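Local coordinates for protein 11S globulin (Wrightia tinctoria, PDB 5WXU) that probably serves as a hexameric seed storage protein, a nutrient reservoir, and binds the plant hormone auxin (indole-3-acetic acid), at residues L103-Q108 with Y406-N411; A115-C120 with C291-K296; H152-G157 with L178-I183; V167-N172 with L265-P270. One frame throughout, in Å; residues are numbered along the deposited sequence. Where two conformers were deposited one is given.

Interaction 1: residues L103-Q108 with Y406-N411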
loop_
_atom_site.group_PDB
_atom_site.type_symbol
_atom_site.label_atom_id
_atom_site.label_comp_id
_atom_site.label_asym_id
_atom_site.label_seq_id
_atom_site.Cartn_x
_atom_site.Cartn_y
_atom_site.Cartn_z
ATOM N N LEU B 103 17.651 -17.084 3.048
ATOM C CA LEU B 103 16.905 -18.146 3.602
ATOM C C LEU B 103 17.887 -19.253 4.096
ATOM O O LEU B 103 18.919 -19.563 3.409
ATOM C CB LEU B 103 16.005 -18.722 2.574
ATOM C CG LEU B 103 14.973 -17.791 1.960
ATOM C CD1 LEU B 103 13.975 -18.627 1.233
ATOM C CD2 LEU B 103 14.244 -16.975 3.012
ATOM N N ILE B 104 17.594 -19.761 5.271
ATOM C CA ILE B 104 18.363 -20.894 5.874
ATOM C C ILE B 104 17.478 -22.118 5.886
ATOM O O ILE B 104 16.381 -22.072 6.420
ATOM C CB ILE B 104 18.786 -20.539 7.286
ATOM C CG1 ILE B 104 19.684 -19.320 7.277
ATOM C CG2 ILE B 104 19.610 -21.719 7.900
ATOM C CD1 ILE B 104 20.040 -18.737 8.606
ATOM N N ILE B 105 17.907 -23.218 5.265
ATOM C CA ILE B 105 17.183 -24.491 5.285
ATOM C C ILE B 105 17.860 -25.380 6.316
ATOM O O ILE B 105 19.060 -25.594 6.253
ATOM C CB ILE B 105 17.223 -25.163 3.927
ATOM C CG1 ILE B 105 16.446 -24.321 2.928
ATOM C CG2 ILE B 105 16.620 -26.565 4.003
ATOM C CD1 ILE B 105 17.004 -24.542 1.573
ATOM N N VAL B 106 17.114 -25.813 7.293
ATOM C CA VAL B 106 17.642 -26.755 8.282
ATOM C C VAL B 106 17.510 -28.137 7.685
ATOM O O VAL B 106 16.428 -28.764 7.711
ATOM C CB VAL B 106 16.968 -26.648 9.642
ATOM C CG1 VAL B 106 17.712 -27.602 10.625
ATOM C CG2 VAL B 106 16.966 -25.182 10.110
ATOM N N VAL B 107 18.657 -28.652 7.227
ATOM C CA VAL B 107 18.744 -29.909 6.458
ATOM C C VAL B 107 18.722 -31.121 7.383
ATOM O O VAL B 107 18.138 -32.165 7.057
ATOM C CB VAL B 107 20.039 -29.898 5.601
ATOM C CG1 VAL B 107 20.267 -31.252 4.951
ATOM C CG2 VAL B 107 19.918 -28.893 4.479
ATOM N N GLN B 108 19.288 -30.943 8.567
ATOM C CA GLN B 108 19.359 -31.969 9.597
ATOM C C GLN B 108 19.587 -31.334 10.949
ATOM O O GLN B 108 20.293 -30.356 11.045
ATOM C CB GLN B 108 20.525 -32.903 9.284
ATOM C CG GLN B 108 20.920 -33.875 10.388
ATOM C CD GLN B 108 22.166 -34.692 10.004
ATOM O OE1 GLN B 108 22.140 -35.402 8.992
ATOM N NE2 GLN B 108 23.245 -34.613 10.816
ATOM N N TYR B 406 14.697 -28.959 -1.679
ATOM C CA TYR B 406 14.297 -27.623 -1.195
ATOM C C TYR B 406 14.793 -26.586 -2.213
ATOM O O TYR B 406 15.949 -26.637 -2.656
ATOM C CB TYR B 406 14.855 -27.287 0.147
ATOM C CG TYR B 406 14.318 -28.092 1.304
ATOM C CD1 TYR B 406 14.757 -29.435 1.564
ATOM C CD2 TYR B 406 13.384 -27.550 2.187
ATOM C CE1 TYR B 406 14.255 -30.135 2.617
ATOM C CE2 TYR B 406 12.908 -28.277 3.262
ATOM C CZ TYR B 406 13.355 -29.555 3.480
ATOM O OH TYR B 406 12.909 -30.290 4.535
ATOM N N THR B 407 13.922 -25.647 -2.564
ATOM C CA THR B 407 14.203 -24.634 -3.576
ATOM C C THR B 407 13.949 -23.279 -3.025
ATOM O O THR B 407 13.000 -23.092 -2.282
ATOM C CB THR B 407 13.366 -24.873 -4.810
ATOM O OG1 THR B 407 13.675 -26.196 -5.307
ATOM C CG2 THR B 407 13.652 -23.954 -5.848
ATOM N N VAL B 408 14.885 -22.395 -3.295
ATOM C CA VAL B 408 14.774 -20.944 -2.944
ATOM C C VAL B 408 14.538 -20.255 -4.236
ATOM O O VAL B 408 15.237 -20.500 -5.238
ATOM C CB VAL B 408 16.070 -20.454 -2.303
ATOM C CG1 VAL B 408 16.038 -18.906 -2.153
ATOM C CG2 VAL B 408 16.198 -21.141 -0.975
ATOM N N LYS B 409 13.590 -19.281 -4.257
ATOM C CA LYS B 409 13.316 -18.564 -5.513
ATOM C C LYS B 409 13.428 -17.087 -5.261
ATOM O O LYS B 409 13.091 -16.614 -4.157
ATOM C CB LYS B 409 11.952 -18.900 -6.098
ATOM C CG LYS B 409 11.830 -20.342 -6.562
ATOM C CD LYS B 409 10.526 -20.622 -7.252
ATOM C CE LYS B 409 10.449 -22.128 -7.492
ATOM N NZ LYS B 409 9.428 -22.411 -8.546
ATOM N N THR B 410 13.937 -16.360 -6.258
ATOM C CA THR B 410 14.320 -14.934 -6.082
ATOM C C THR B 410 13.145 -13.959 -6.354
ATOM O O THR B 410 13.312 -12.890 -6.986
ATOM C CB THR B 410 15.503 -14.538 -6.951
ATOM O OG1 THR B 410 15.217 -14.797 -8.337
ATOM C CG2 THR B 410 16.732 -15.267 -6.631
ATOM N N ASN B 411 12.018 -14.306 -5.797
ATOM C CA ASN B 411 10.950 -13.333 -5.766
ATOM C C ASN B 411 9.963 -13.761 -4.675
ATOM O O ASN B 411 9.784 -14.906 -4.319
ATOM C CB ASN B 411 10.297 -13.175 -7.165
ATOM C CG ASN B 411 9.968 -11.700 -7.509
ATOM O OD1 ASN B 411 10.039 -10.788 -6.628
ATOM N ND2 ASN B 411 9.642 -11.451 -8.789
#

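Interaction 2: residues A115-C120 with C291-K296. With IAC (1H-indol-3-ylacetic acid), chain S.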
loop_
_atom_site.group_PDB
_atom_site.type_symbol
_atom_site.label_atom_id
_atom_site.label_comp_id
_atom_site.label_asym_id
_atom_site.label_seq_id
_atom_site.Cartn_x
_atom_site.Cartn_y
_atom_site.Cartn_z
ATOM N N ALA B 115 18.182 -14.106 16.663
ATOM C CA ALA B 115 18.147 -13.057 15.674
ATOM C C ALA B 115 17.833 -11.779 16.431
ATOM O O ALA B 115 16.916 -11.763 17.266
ATOM C CB ALA B 115 17.073 -13.370 14.661
ATOM N N VAL B 116 18.593 -10.730 16.179
ATOM C CA VAL B 116 18.463 -9.511 16.938
ATOM C C VAL B 116 17.803 -8.408 16.093
ATOM O O VAL B 116 18.340 -8.058 15.022
ATOM C CB VAL B 116 19.814 -9.010 17.476
ATOM C CG1 VAL B 116 19.620 -7.680 18.183
ATOM C CG2 VAL B 116 20.406 -10.062 18.420
ATOM N N PHE B 117 16.707 -7.873 16.649
ATOM C CA PHE B 117 16.051 -6.693 16.164
ATOM C C PHE B 117 16.398 -5.456 16.964
ATOM O O PHE B 117 15.946 -5.313 18.106
ATOM C CB PHE B 117 14.542 -6.928 16.014
ATOM C CG PHE B 117 14.261 -7.911 14.898
ATOM C CD1 PHE B 117 14.428 -7.516 13.558
ATOM C CD2 PHE B 117 14.095 -9.244 15.170
ATOM C CE1 PHE B 117 14.249 -8.435 12.517
ATOM C CE2 PHE B 117 13.925 -10.158 14.145
ATOM C CZ PHE B 117 13.992 -9.761 12.831
ATOM N N PRO B 118 17.182 -4.563 16.346
ATOM C CA PRO B 118 17.684 -3.416 17.100
ATOM C C PRO B 118 16.614 -2.461 17.492
ATOM O O PRO B 118 15.738 -2.054 16.652
ATOM C CB PRO B 118 18.704 -2.770 16.159
ATOM C CG PRO B 118 18.504 -3.369 14.850
ATOM C CD PRO B 118 17.655 -4.563 14.942
ATOM N N GLY B 119 16.603 -2.158 18.799
ATOM C CA GLY B 119 15.641 -1.212 19.360
ATOM C C GLY B 119 14.402 -1.895 19.949
ATOM O O GLY B 119 13.432 -1.228 20.360
ATOM N N CYS B 120 14.398 -3.227 19.901
ATOM C CA CYS B 120 13.370 -4.039 20.515
ATOM C C CYS B 120 13.897 -4.407 21.893
ATOM O O CYS B 120 15.112 -4.606 22.024
ATOM C CB CYS B 120 13.100 -5.337 19.742
ATOM S SG CYS B 120 12.080 -5.016 18.246
ATOM N N CYS B 291 8.310 -6.550 16.943
ATOM C CA CYS B 291 9.440 -7.229 17.570
ATOM C C CYS B 291 9.300 -8.773 17.577
ATOM O O CYS B 291 10.326 -9.412 17.633
ATOM C CB CYS B 291 9.640 -6.669 18.953
ATOM S SG CYS B 291 10.116 -4.949 18.970
ATOM N N THR B 292 8.089 -9.258 17.278
ATOM C CA THR B 292 7.675 -10.692 17.322
ATOM C C THR B 292 7.553 -11.361 15.999
ATOM O O THR B 292 6.964 -12.437 15.984
ATOM C CB THR B 292 6.185 -10.871 17.900
ATOM O OG1 THR B 292 5.138 -10.346 16.961
ATOM C CG2 THR B 292 6.146 -10.323 19.263
ATOM N N VAL B 293 7.952 -10.676 14.938
ATOM C CA VAL B 293 7.779 -11.080 13.469
ATOM C C VAL B 293 8.216 -12.544 13.390
ATOM O O VAL B 293 9.278 -12.918 13.974
ATOM C CB VAL B 293 8.557 -10.118 12.530
ATOM C CG1 VAL B 293 10.024 -9.989 12.937
ATOM C CG2 VAL B 293 8.571 -10.531 11.048
ATOM N N ARG B 294 7.408 -13.370 12.696
ATOM C CA ARG B 294 7.720 -14.786 12.507
ATOM C C ARG B 294 8.861 -14.856 11.491
ATOM O O ARG B 294 8.842 -14.171 10.444
ATOM C CB ARG B 294 6.463 -15.615 12.076
ATOM C CG ARG B 294 6.577 -17.113 11.689
ATOM C CD ARG B 294 5.166 -17.756 11.380
ATOM N NE ARG B 294 5.145 -18.435 10.080
ATOM C CZ ARG B 294 4.135 -18.410 9.215
ATOM N NH1 ARG B 294 2.992 -17.805 9.443
ATOM N NH2 ARG B 294 4.285 -19.031 8.066
ATOM N N ILE B 295 9.843 -15.709 11.779
ATOM C CA ILE B 295 11.066 -15.811 10.976
ATOM C C ILE B 295 11.146 -17.130 10.168
ATOM O O ILE B 295 11.928 -17.261 9.200
ATOM C CB ILE B 295 12.267 -15.705 11.925
ATOM C CG1 ILE B 295 12.472 -14.274 12.417
ATOM C CG2 ILE B 295 13.541 -16.201 11.323
ATOM C CD1 ILE B 295 12.463 -13.234 11.349
ATOM N N LYS B 296 10.348 -18.095 10.558
ATOM C CA LYS B 296 10.495 -19.404 9.938
ATOM C C LYS B 296 9.212 -20.161 9.809
ATOM O O LYS B 296 8.236 -19.856 10.485
ATOM C CB LYS B 296 11.460 -20.245 10.787
ATOM C CG LYS B 296 10.947 -20.617 12.132
ATOM C CD LYS B 296 12.114 -21.198 12.912
ATOM C CE LYS B 296 11.702 -21.837 14.194
ATOM N NZ LYS B 296 10.836 -23.027 14.007
HETATM C C IAC S . 13.155 -0.770 24.492
HETATM C C1 IAC S . 13.728 -0.808 25.849
HETATM C C2 IAC S . 15.065 -1.058 26.091
HETATM C C3 IAC S . 15.887 -1.232 25.005
HETATM C C4 IAC S . 15.363 -1.195 23.702
HETATM C C5 IAC S . 14.021 -0.968 23.453
HETATM C C7 IAC S . 12.601 -0.547 26.725
HETATM C C8 IAC S . 11.483 -0.411 25.897
HETATM C C17 IAC S . 12.679 -0.504 28.242
HETATM C C18 IAC S . 12.280 0.811 28.880
HETATM N N IAC S . 11.840 -0.508 24.583
HETATM O O2 IAC S . 11.484 1.561 28.284
HETATM O O3 IAC S . 12.592 1.041 30.069
#

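Interaction 3: residues H152-G157 with L178-I183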
loop_
_atom_site.group_PDB
_atom_site.type_symbol
_atom_site.label_atom_id
_atom_site.label_comp_id
_atom_site.label_asym_id
_atom_site.label_seq_id
_atom_site.Cartn_x
_atom_site.Cartn_y
_atom_site.Cartn_z
ATOM N N HIS B 152 14.781 -18.799 18.972
ATOM C CA HIS B 152 13.962 -19.628 18.105
ATOM C C HIS B 152 14.462 -21.042 18.140
ATOM O O HIS B 152 15.649 -21.254 18.054
ATOM C CB HIS B 152 13.972 -19.092 16.744
ATOM C CG HIS B 152 13.492 -17.679 16.639
ATOM N ND1 HIS B 152 12.192 -17.357 16.345
ATOM C CD2 HIS B 152 14.145 -16.499 16.808
ATOM C CE1 HIS B 152 12.066 -16.032 16.321
ATOM N NE2 HIS B 152 13.221 -15.497 16.640
ATOM N N PHE B 153 13.532 -22.001 18.206
ATOM C CA PHE B 153 13.923 -23.384 18.297
ATOM C C PHE B 153 13.735 -23.931 16.912
ATOM O O PHE B 153 12.610 -24.058 16.411
ATOM C CB PHE B 153 13.103 -24.077 19.373
ATOM C CG PHE B 153 13.292 -23.452 20.701
ATOM C CD1 PHE B 153 12.563 -22.321 21.065
ATOM C CD2 PHE B 153 14.286 -23.891 21.537
ATOM C CE1 PHE B 153 12.780 -21.694 22.274
ATOM C CE2 PHE B 153 14.509 -23.269 22.757
ATOM C CZ PHE B 153 13.763 -22.178 23.124
ATOM N N ILE B 154 14.834 -24.282 16.291
ATOM C CA ILE B 154 14.854 -24.696 14.890
ATOM C C ILE B 154 15.042 -26.209 14.778
ATOM O O ILE B 154 15.625 -26.870 15.671
ATOM C CB ILE B 154 15.875 -23.911 14.040
ATOM C CG1 ILE B 154 17.312 -24.188 14.525
ATOM C CG2 ILE B 154 15.495 -22.434 14.018
ATOM C CD1 ILE B 154 18.426 -23.702 13.642
ATOM N N ARG B 155 14.503 -26.760 13.706
ATOM C CA ARG B 155 14.603 -28.234 13.493
ATOM C C ARG B 155 14.536 -28.525 12.050
ATOM O O ARG B 155 14.146 -27.664 11.262
ATOM C CB ARG B 155 13.474 -28.965 14.258
ATOM C CG ARG B 155 12.064 -28.712 13.714
ATOM C CD ARG B 155 10.978 -29.276 14.636
ATOM N NE ARG B 155 9.662 -28.728 14.212
ATOM C CZ ARG B 155 8.804 -29.283 13.344
ATOM N NH1 ARG B 155 9.042 -30.464 12.752
ATOM N NH2 ARG B 155 7.687 -28.627 13.037
ATOM N N GLN B 156 14.896 -29.765 11.694
ATOM C CA GLN B 156 14.920 -30.211 10.345
ATOM C C GLN B 156 13.591 -29.866 9.625
ATOM O O GLN B 156 12.487 -30.138 10.171
ATOM C CB GLN B 156 15.173 -31.749 10.270
ATOM C CG GLN B 156 15.242 -32.278 8.837
ATOM C CD GLN B 156 15.489 -33.808 8.736
ATOM O OE1 GLN B 156 15.509 -34.482 9.731
ATOM N NE2 GLN B 156 15.523 -34.328 7.522
ATOM N N GLY B 157 13.733 -29.266 8.438
ATOM C CA GLY B 157 12.597 -28.878 7.621
ATOM C C GLY B 157 12.265 -27.376 7.728
ATOM O O GLY B 157 11.506 -26.859 6.903
ATOM N N LEU B 178 24.069 -30.344 13.264
ATOM C CA LEU B 178 23.076 -29.391 12.745
ATOM C C LEU B 178 23.579 -28.901 11.422
ATOM O O LEU B 178 24.677 -28.379 11.357
ATOM C CB LEU B 178 22.946 -28.295 13.721
ATOM C CG LEU B 178 22.021 -27.110 13.364
ATOM C CD1 LEU B 178 20.598 -27.586 13.243
ATOM C CD2 LEU B 178 22.089 -26.059 14.452
ATOM N N VAL B 179 22.830 -29.076 10.329
ATOM C CA VAL B 179 23.360 -28.810 8.987
ATOM C C VAL B 179 22.406 -27.721 8.443
ATOM O O VAL B 179 21.195 -27.956 8.404
ATOM C CB VAL B 179 23.349 -30.036 8.074
ATOM C CG1 VAL B 179 23.679 -29.666 6.660
ATOM C CG2 VAL B 179 24.322 -31.086 8.633
ATOM N N LEU B 180 23.002 -26.560 8.199
ATOM C CA LEU B 180 22.301 -25.404 7.606
ATOM C C LEU B 180 22.745 -25.093 6.166
ATOM O O LEU B 180 23.928 -24.860 5.885
ATOM C CB LEU B 180 22.526 -24.200 8.498
ATOM C CG LEU B 180 22.259 -24.325 10.006
ATOM C CD1 LEU B 180 22.648 -23.029 10.673
ATOM C CD2 LEU B 180 20.837 -24.808 10.361
ATOM N N LEU B 181 21.798 -25.027 5.236
ATOM C CA LEU B 181 22.056 -24.629 3.896
ATOM C C LEU B 181 21.530 -23.173 3.814
ATOM O O LEU B 181 20.343 -22.984 3.986
ATOM C CB LEU B 181 21.302 -25.432 2.894
ATOM C CG LEU B 181 21.594 -24.980 1.445
ATOM C CD1 LEU B 181 22.802 -25.763 0.999
ATOM C CD2 LEU B 181 20.413 -25.101 0.507
ATOM N N VAL B 182 22.428 -22.233 3.545
ATOM C CA VAL B 182 22.181 -20.762 3.555
ATOM C C VAL B 182 22.319 -20.269 2.122
ATOM O O VAL B 182 23.388 -20.401 1.471
ATOM C CB VAL B 182 23.145 -20.005 4.423
ATOM C CG1 VAL B 182 22.719 -18.546 4.495
ATOM C CG2 VAL B 182 23.250 -20.595 5.839
ATOM N N ILE B 183 21.237 -19.675 1.629
ATOM C CA ILE B 183 21.203 -19.041 0.335
ATOM C C ILE B 183 21.106 -17.550 0.621
ATOM O O ILE B 183 20.101 -17.039 1.158
ATOM C CB ILE B 183 20.047 -19.485 -0.524
ATOM C CG1 ILE B 183 19.983 -20.989 -0.699
ATOM C CG2 ILE B 183 20.141 -18.848 -1.910
ATOM C CD1 ILE B 183 21.274 -21.663 -1.125
#

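Interaction 4: residues V167-N172 with L265-P270. With PO4 (phosphate ion), chain N.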
loop_
_atom_site.group_PDB
_atom_site.type_symbol
_atom_site.label_atom_id
_atom_site.label_comp_id
_atom_site.label_asym_id
_atom_site.label_seq_id
_atom_site.Cartn_x
_atom_site.Cartn_y
_atom_site.Cartn_z
ATOM N N VAL B 167 21.917 -9.240 13.117
ATOM C CA VAL B 167 22.756 -10.244 13.817
ATOM C C VAL B 167 21.989 -11.551 14.059
ATOM O O VAL B 167 20.913 -11.543 14.609
ATOM C CB VAL B 167 23.268 -9.671 15.131
ATOM C CG1 VAL B 167 24.053 -10.736 16.006
ATOM C CG2 VAL B 167 24.157 -8.461 14.933
ATOM N N HIS B 168 22.646 -12.662 13.762
ATOM C CA HIS B 168 22.050 -13.937 14.031
ATOM C C HIS B 168 23.163 -14.926 14.492
ATOM O O HIS B 168 24.304 -14.739 14.210
ATOM C CB HIS B 168 21.354 -14.470 12.821
ATOM C CG HIS B 168 22.235 -14.525 11.602
ATOM N ND1 HIS B 168 22.444 -13.415 10.808
ATOM C CD2 HIS B 168 23.067 -15.486 11.133
ATOM C CE1 HIS B 168 23.324 -13.723 9.868
ATOM N NE2 HIS B 168 23.714 -14.977 10.045
ATOM N N TRP B 169 22.736 -15.968 15.170
ATOM C CA TRP B 169 23.659 -16.971 15.719
ATOM C C TRP B 169 22.920 -18.233 15.872
ATOM O O TRP B 169 21.703 -18.250 15.832
ATOM C CB TRP B 169 24.269 -16.536 17.068
ATOM C CG TRP B 169 23.284 -16.238 18.171
ATOM C CD1 TRP B 169 22.709 -14.996 18.464
ATOM C CD2 TRP B 169 22.698 -17.138 19.116
ATOM N NE1 TRP B 169 21.816 -15.081 19.486
ATOM C CE2 TRP B 169 21.792 -16.378 19.933
ATOM C CE3 TRP B 169 22.831 -18.521 19.373
ATOM C CZ2 TRP B 169 21.014 -16.937 20.911
ATOM C CZ3 TRP B 169 22.110 -19.030 20.399
ATOM C CH2 TRP B 169 21.249 -18.288 21.177
ATOM N N ALA B 170 23.663 -19.346 15.992
ATOM C CA ALA B 170 22.989 -20.641 16.056
ATOM C C ALA B 170 23.802 -21.570 17.016
ATOM O O ALA B 170 24.990 -21.446 17.141
ATOM C CB ALA B 170 22.858 -21.264 14.698
ATOM N N TYR B 171 23.077 -22.425 17.694
ATOM C CA TYR B 171 23.655 -23.381 18.660
ATOM C C TYR B 171 22.960 -24.739 18.450
ATOM O O TYR B 171 21.737 -24.823 18.375
ATOM C CB TYR B 171 23.438 -22.890 20.067
ATOM C CG TYR B 171 23.899 -23.888 21.108
ATOM C CD1 TYR B 171 25.224 -24.135 21.275
ATOM C CD2 TYR B 171 22.986 -24.612 21.860
ATOM C CE1 TYR B 171 25.664 -25.089 22.212
ATOM C CE2 TYR B 171 23.408 -25.548 22.801
ATOM C CZ TYR B 171 24.739 -25.773 22.966
ATOM O OH TYR B 171 25.131 -26.726 23.899
ATOM N N ASN B 172 23.788 -25.776 18.351
ATOM C CA ASN B 172 23.326 -27.159 18.177
ATOM C C ASN B 172 23.182 -27.826 19.543
ATOM O O ASN B 172 24.197 -28.114 20.190
ATOM C CB ASN B 172 24.337 -27.958 17.342
ATOM C CG ASN B 172 23.846 -29.359 17.086
ATOM O OD1 ASN B 172 22.673 -29.659 17.318
ATOM N ND2 ASN B 172 24.725 -30.198 16.553
ATOM N N LEU B 265 25.153 -24.735 26.403
ATOM C CA LEU B 265 24.812 -23.297 26.477
ATOM C C LEU B 265 23.678 -23.055 27.446
ATOM O O LEU B 265 22.683 -23.753 27.414
ATOM C CB LEU B 265 24.448 -22.823 25.064
ATOM C CG LEU B 265 24.396 -21.316 24.849
ATOM C CD1 LEU B 265 25.764 -20.667 25.059
ATOM C CD2 LEU B 265 23.834 -21.093 23.466
ATOM N N ARG B 266 23.822 -22.057 28.298
ATOM C CA ARG B 266 22.867 -21.698 29.306
ATOM C C ARG B 266 22.157 -20.449 28.742
ATOM O O ARG B 266 22.802 -19.536 28.346
ATOM C CB ARG B 266 23.587 -21.420 30.644
ATOM C CG ARG B 266 24.487 -22.605 31.090
ATOM C CD ARG B 266 25.616 -22.309 32.120
ATOM N NE ARG B 266 26.704 -21.388 31.670
ATOM C CZ ARG B 266 27.534 -20.668 32.470
ATOM N NH1 ARG B 266 27.458 -20.716 33.813
ATOM N NH2 ARG B 266 28.457 -19.875 31.925
ATOM N N LEU B 267 20.847 -20.482 28.636
ATOM C CA LEU B 267 20.083 -19.283 28.194
ATOM C C LEU B 267 18.724 -19.280 28.838
ATOM O O LEU B 267 18.363 -20.237 29.558
ATOM C CB LEU B 267 20.043 -19.204 26.669
ATOM C CG LEU B 267 19.760 -20.473 25.871
ATOM C CD1 LEU B 267 18.312 -20.835 26.023
ATOM C CD2 LEU B 267 20.038 -20.247 24.403
ATOM N N VAL B 268 17.965 -18.216 28.643
ATOM C CA VAL B 268 16.670 -18.083 29.262
ATOM C C VAL B 268 15.691 -18.673 28.252
ATOM O O VAL B 268 15.547 -18.174 27.136
ATOM C CB VAL B 268 16.332 -16.614 29.594
ATOM C CG1 VAL B 268 14.951 -16.471 30.229
ATOM C CG2 VAL B 268 17.361 -16.030 30.530
ATOM N N ARG B 269 14.978 -19.701 28.658
ATOM C CA ARG B 269 14.076 -20.346 27.754
ATOM C C ARG B 269 12.867 -20.905 28.436
ATOM O O ARG B 269 12.946 -21.342 29.605
ATOM C CB ARG B 269 14.775 -21.422 26.928
ATOM C CG ARG B 269 15.394 -22.537 27.763
ATOM C CD ARG B 269 14.987 -23.909 27.225
ATOM N NE ARG B 269 16.061 -24.494 26.432
ATOM C CZ ARG B 269 15.910 -25.315 25.396
ATOM N NH1 ARG B 269 14.711 -25.682 24.941
ATOM N NH2 ARG B 269 17.000 -25.750 24.776
ATOM N N PRO B 270 11.721 -20.876 27.721
ATOM C CA PRO B 270 10.521 -21.222 28.398
ATOM C C PRO B 270 10.525 -22.665 28.865
ATOM O O PRO B 270 11.066 -23.535 28.219
ATOM C CB PRO B 270 9.438 -20.963 27.357
ATOM C CG PRO B 270 10.034 -19.948 26.496
ATOM C CD PRO B 270 11.442 -20.356 26.370
HETATM P P PO4 N . 26.474 -16.341 7.792
HETATM O O1 PO4 N . 27.387 -15.098 8.260
HETATM O O2 PO4 N . 25.356 -16.880 8.669
HETATM O O3 PO4 N . 25.554 -15.828 6.677
HETATM O O4 PO4 N . 27.189 -17.449 7.017
#

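Interaction 1: residues L103-Q108 with Y406-N411
L103 opens the contact by setting CD1 against the fork of V408, 4.0 Å from both CG1 and CG2, so the leucine methyl sits between the two valine branches rather than on one of them. I104 turns the other way, and I105 comes next on the side of the partner strand. Its two branches do different work. The longer one carries CD1 to 3.8 Å from Y406 CB, with V408 CG2 at 4.3 Å from the same methyl. The shorter one, CG2, lies anti to the backbone N and is thereby delivered over a face of the Y406 ring, 3.9 Å from the centroid and 16° off the normal, a CH-pi contact displaced toward the ring's rim. The strands run almost exactly antiparallel (176°), yet their axes stay 9.1 Å apart, too far for sheet pairing. One belongs to the N-terminal cupin and the other to the C-terminal cupin, so two sheets of the bicupin chain meet face to face through side chains. The backbones of L103 and I105 are bonded instead to I183 and L181 of their own sheet. With every touching group apolar and buried, the association of these segments rests on dispersion and water exclusion, and shape complementarity probably contributes more than polar bonding to how the strands are aligned.

Interaction 2: residues A115-C120 with C291-K296
C120 donates its backbone N-H to F117 O at 3.2 Å, closing a type II beta turn that presents the C120 side chain to C291. The resulting disulfide is consistent with the link between acidic and basic chains that defines each 11S globulin subunit. The two SG atoms lie 2.1 Å apart, each swung beside its own backbone N and anti to its carbonyl carbon. A chi3 of -86°, close to the relaxed right angle for such a bond, sets C120 CB 3.8 Å from C291 CB. G119, at the third position of the turn, has a positive phi, where a CB would collide with the carbonyl O of P118. Beyond the bridge, the F117 ring reaches toward the segment 291-296. V293 crosses it at about a right angle, bringing CG1 to 4.0 Å from F117 CZ by an oblique approach. The I295 side chain comes from the direction opposite to F117's own and sets CD1 at the ring edge, a contact less certain because I295 has two conformers. Y286 of a neighbouring subunit packs on both F117 and C120. On the far side of the turn lies the bound auxin, with indole carbon C5 3.2 Å from G119 O.

Interaction 3: residues H152-G157 with L178-I183
I154 buries more of its surface than any other residue in this contact of 92 Å², and a single methyl, CD1, makes the closest approaches. Its CG1 sits between the backbone N and the carbonyl carbon (chi1 64°), and the chain then runs on extended (chi2 169°), which pushes CD1 out to the two leucines of the opposing strand. L180 is the nearer, with CD2 4.2 Å from I154 CD1. L178 follows, its CD2 4.4 Å from that same methyl. Neither leucine points its CB straight at I154; in each case the terminal branch brings the side chain across. Being two residues apart on one strand, they emerge on the same face, and L178 CD1 packs 4.0 Å from L180 CD2, so the two leucines touch each other beside the isoleucine methyl. The two strands belong to different sheets of the N-terminal cupin, 146-155 in one and 178-185 in the other, and the side chains fill the space between the sheets of this beta-barrel. L113 packs on I154 from its own sheet. Across from it, V106 and I87 flank L178, while I104 touches L180.

Interaction 4: residues V167-N172 with L265-P270
W169 and Y171, on one side of cupin strand 168-172, form the bed on which the segment 265-270 lies. L265 and Y171 carry most of the contact. With CG anti to the backbone N (chi1 175°), Y171 extends its ring to L265, whose CB sits over the ring centre, 3.6 Å from the centroid and 12° off the normal, a CH-pi contact. L265 CD2 reaches back to Y171 CG at 3.7 Å. The side chains slide past each other in opposite directions, which brings the phenol oxygen to the leucine backbone: L265 N donates to Y171 OH at 3.2 Å with an N-H...O angle of 159°. A phenylalanine in place of Y171 keeps the ring face, but would probably leave the L265 N-H without this acceptor. Further along, L267 CD2 meets W169 CH2 at the indole edge, 4.0 Å away. D432 of a neighbouring subunit packs on L265 and forms a salt bridge with R266. On the strand's other side, H168 NE2 donates to O2 of a phosphate, probably from the crystallisation liquor, at 2.9 Å, beside H85, S96, N98 and R199. Such alternation, a histidine-lined, phosphate-holding side and a loop-covered one, fits a strand in the wall of a cupin barrel.

Interactions 1 and 3 adjoin most closely, with centres 10 Å apart: strands 102-108 and 178-185 are neighbours in one sheet, joined where I105 N lies 2.8 Å from L181 O. That sheet thus meets the second cupin in interaction 1 and the opposing sheet of its own barrel in interaction 3. Interactions 2 and 4 have centres 14 Å apart and adjoin through V116 N and V167 O, 2.9 Å apart; both also border the same neighbouring subunit. F153 CE2 comes within 3.3 Å of R269 NH1, linking interactions 3 and 4. Only interaction 2 borders the bound auxin; the centre of interaction 1, deep in the chain, is about 20 Å from that of interaction 2.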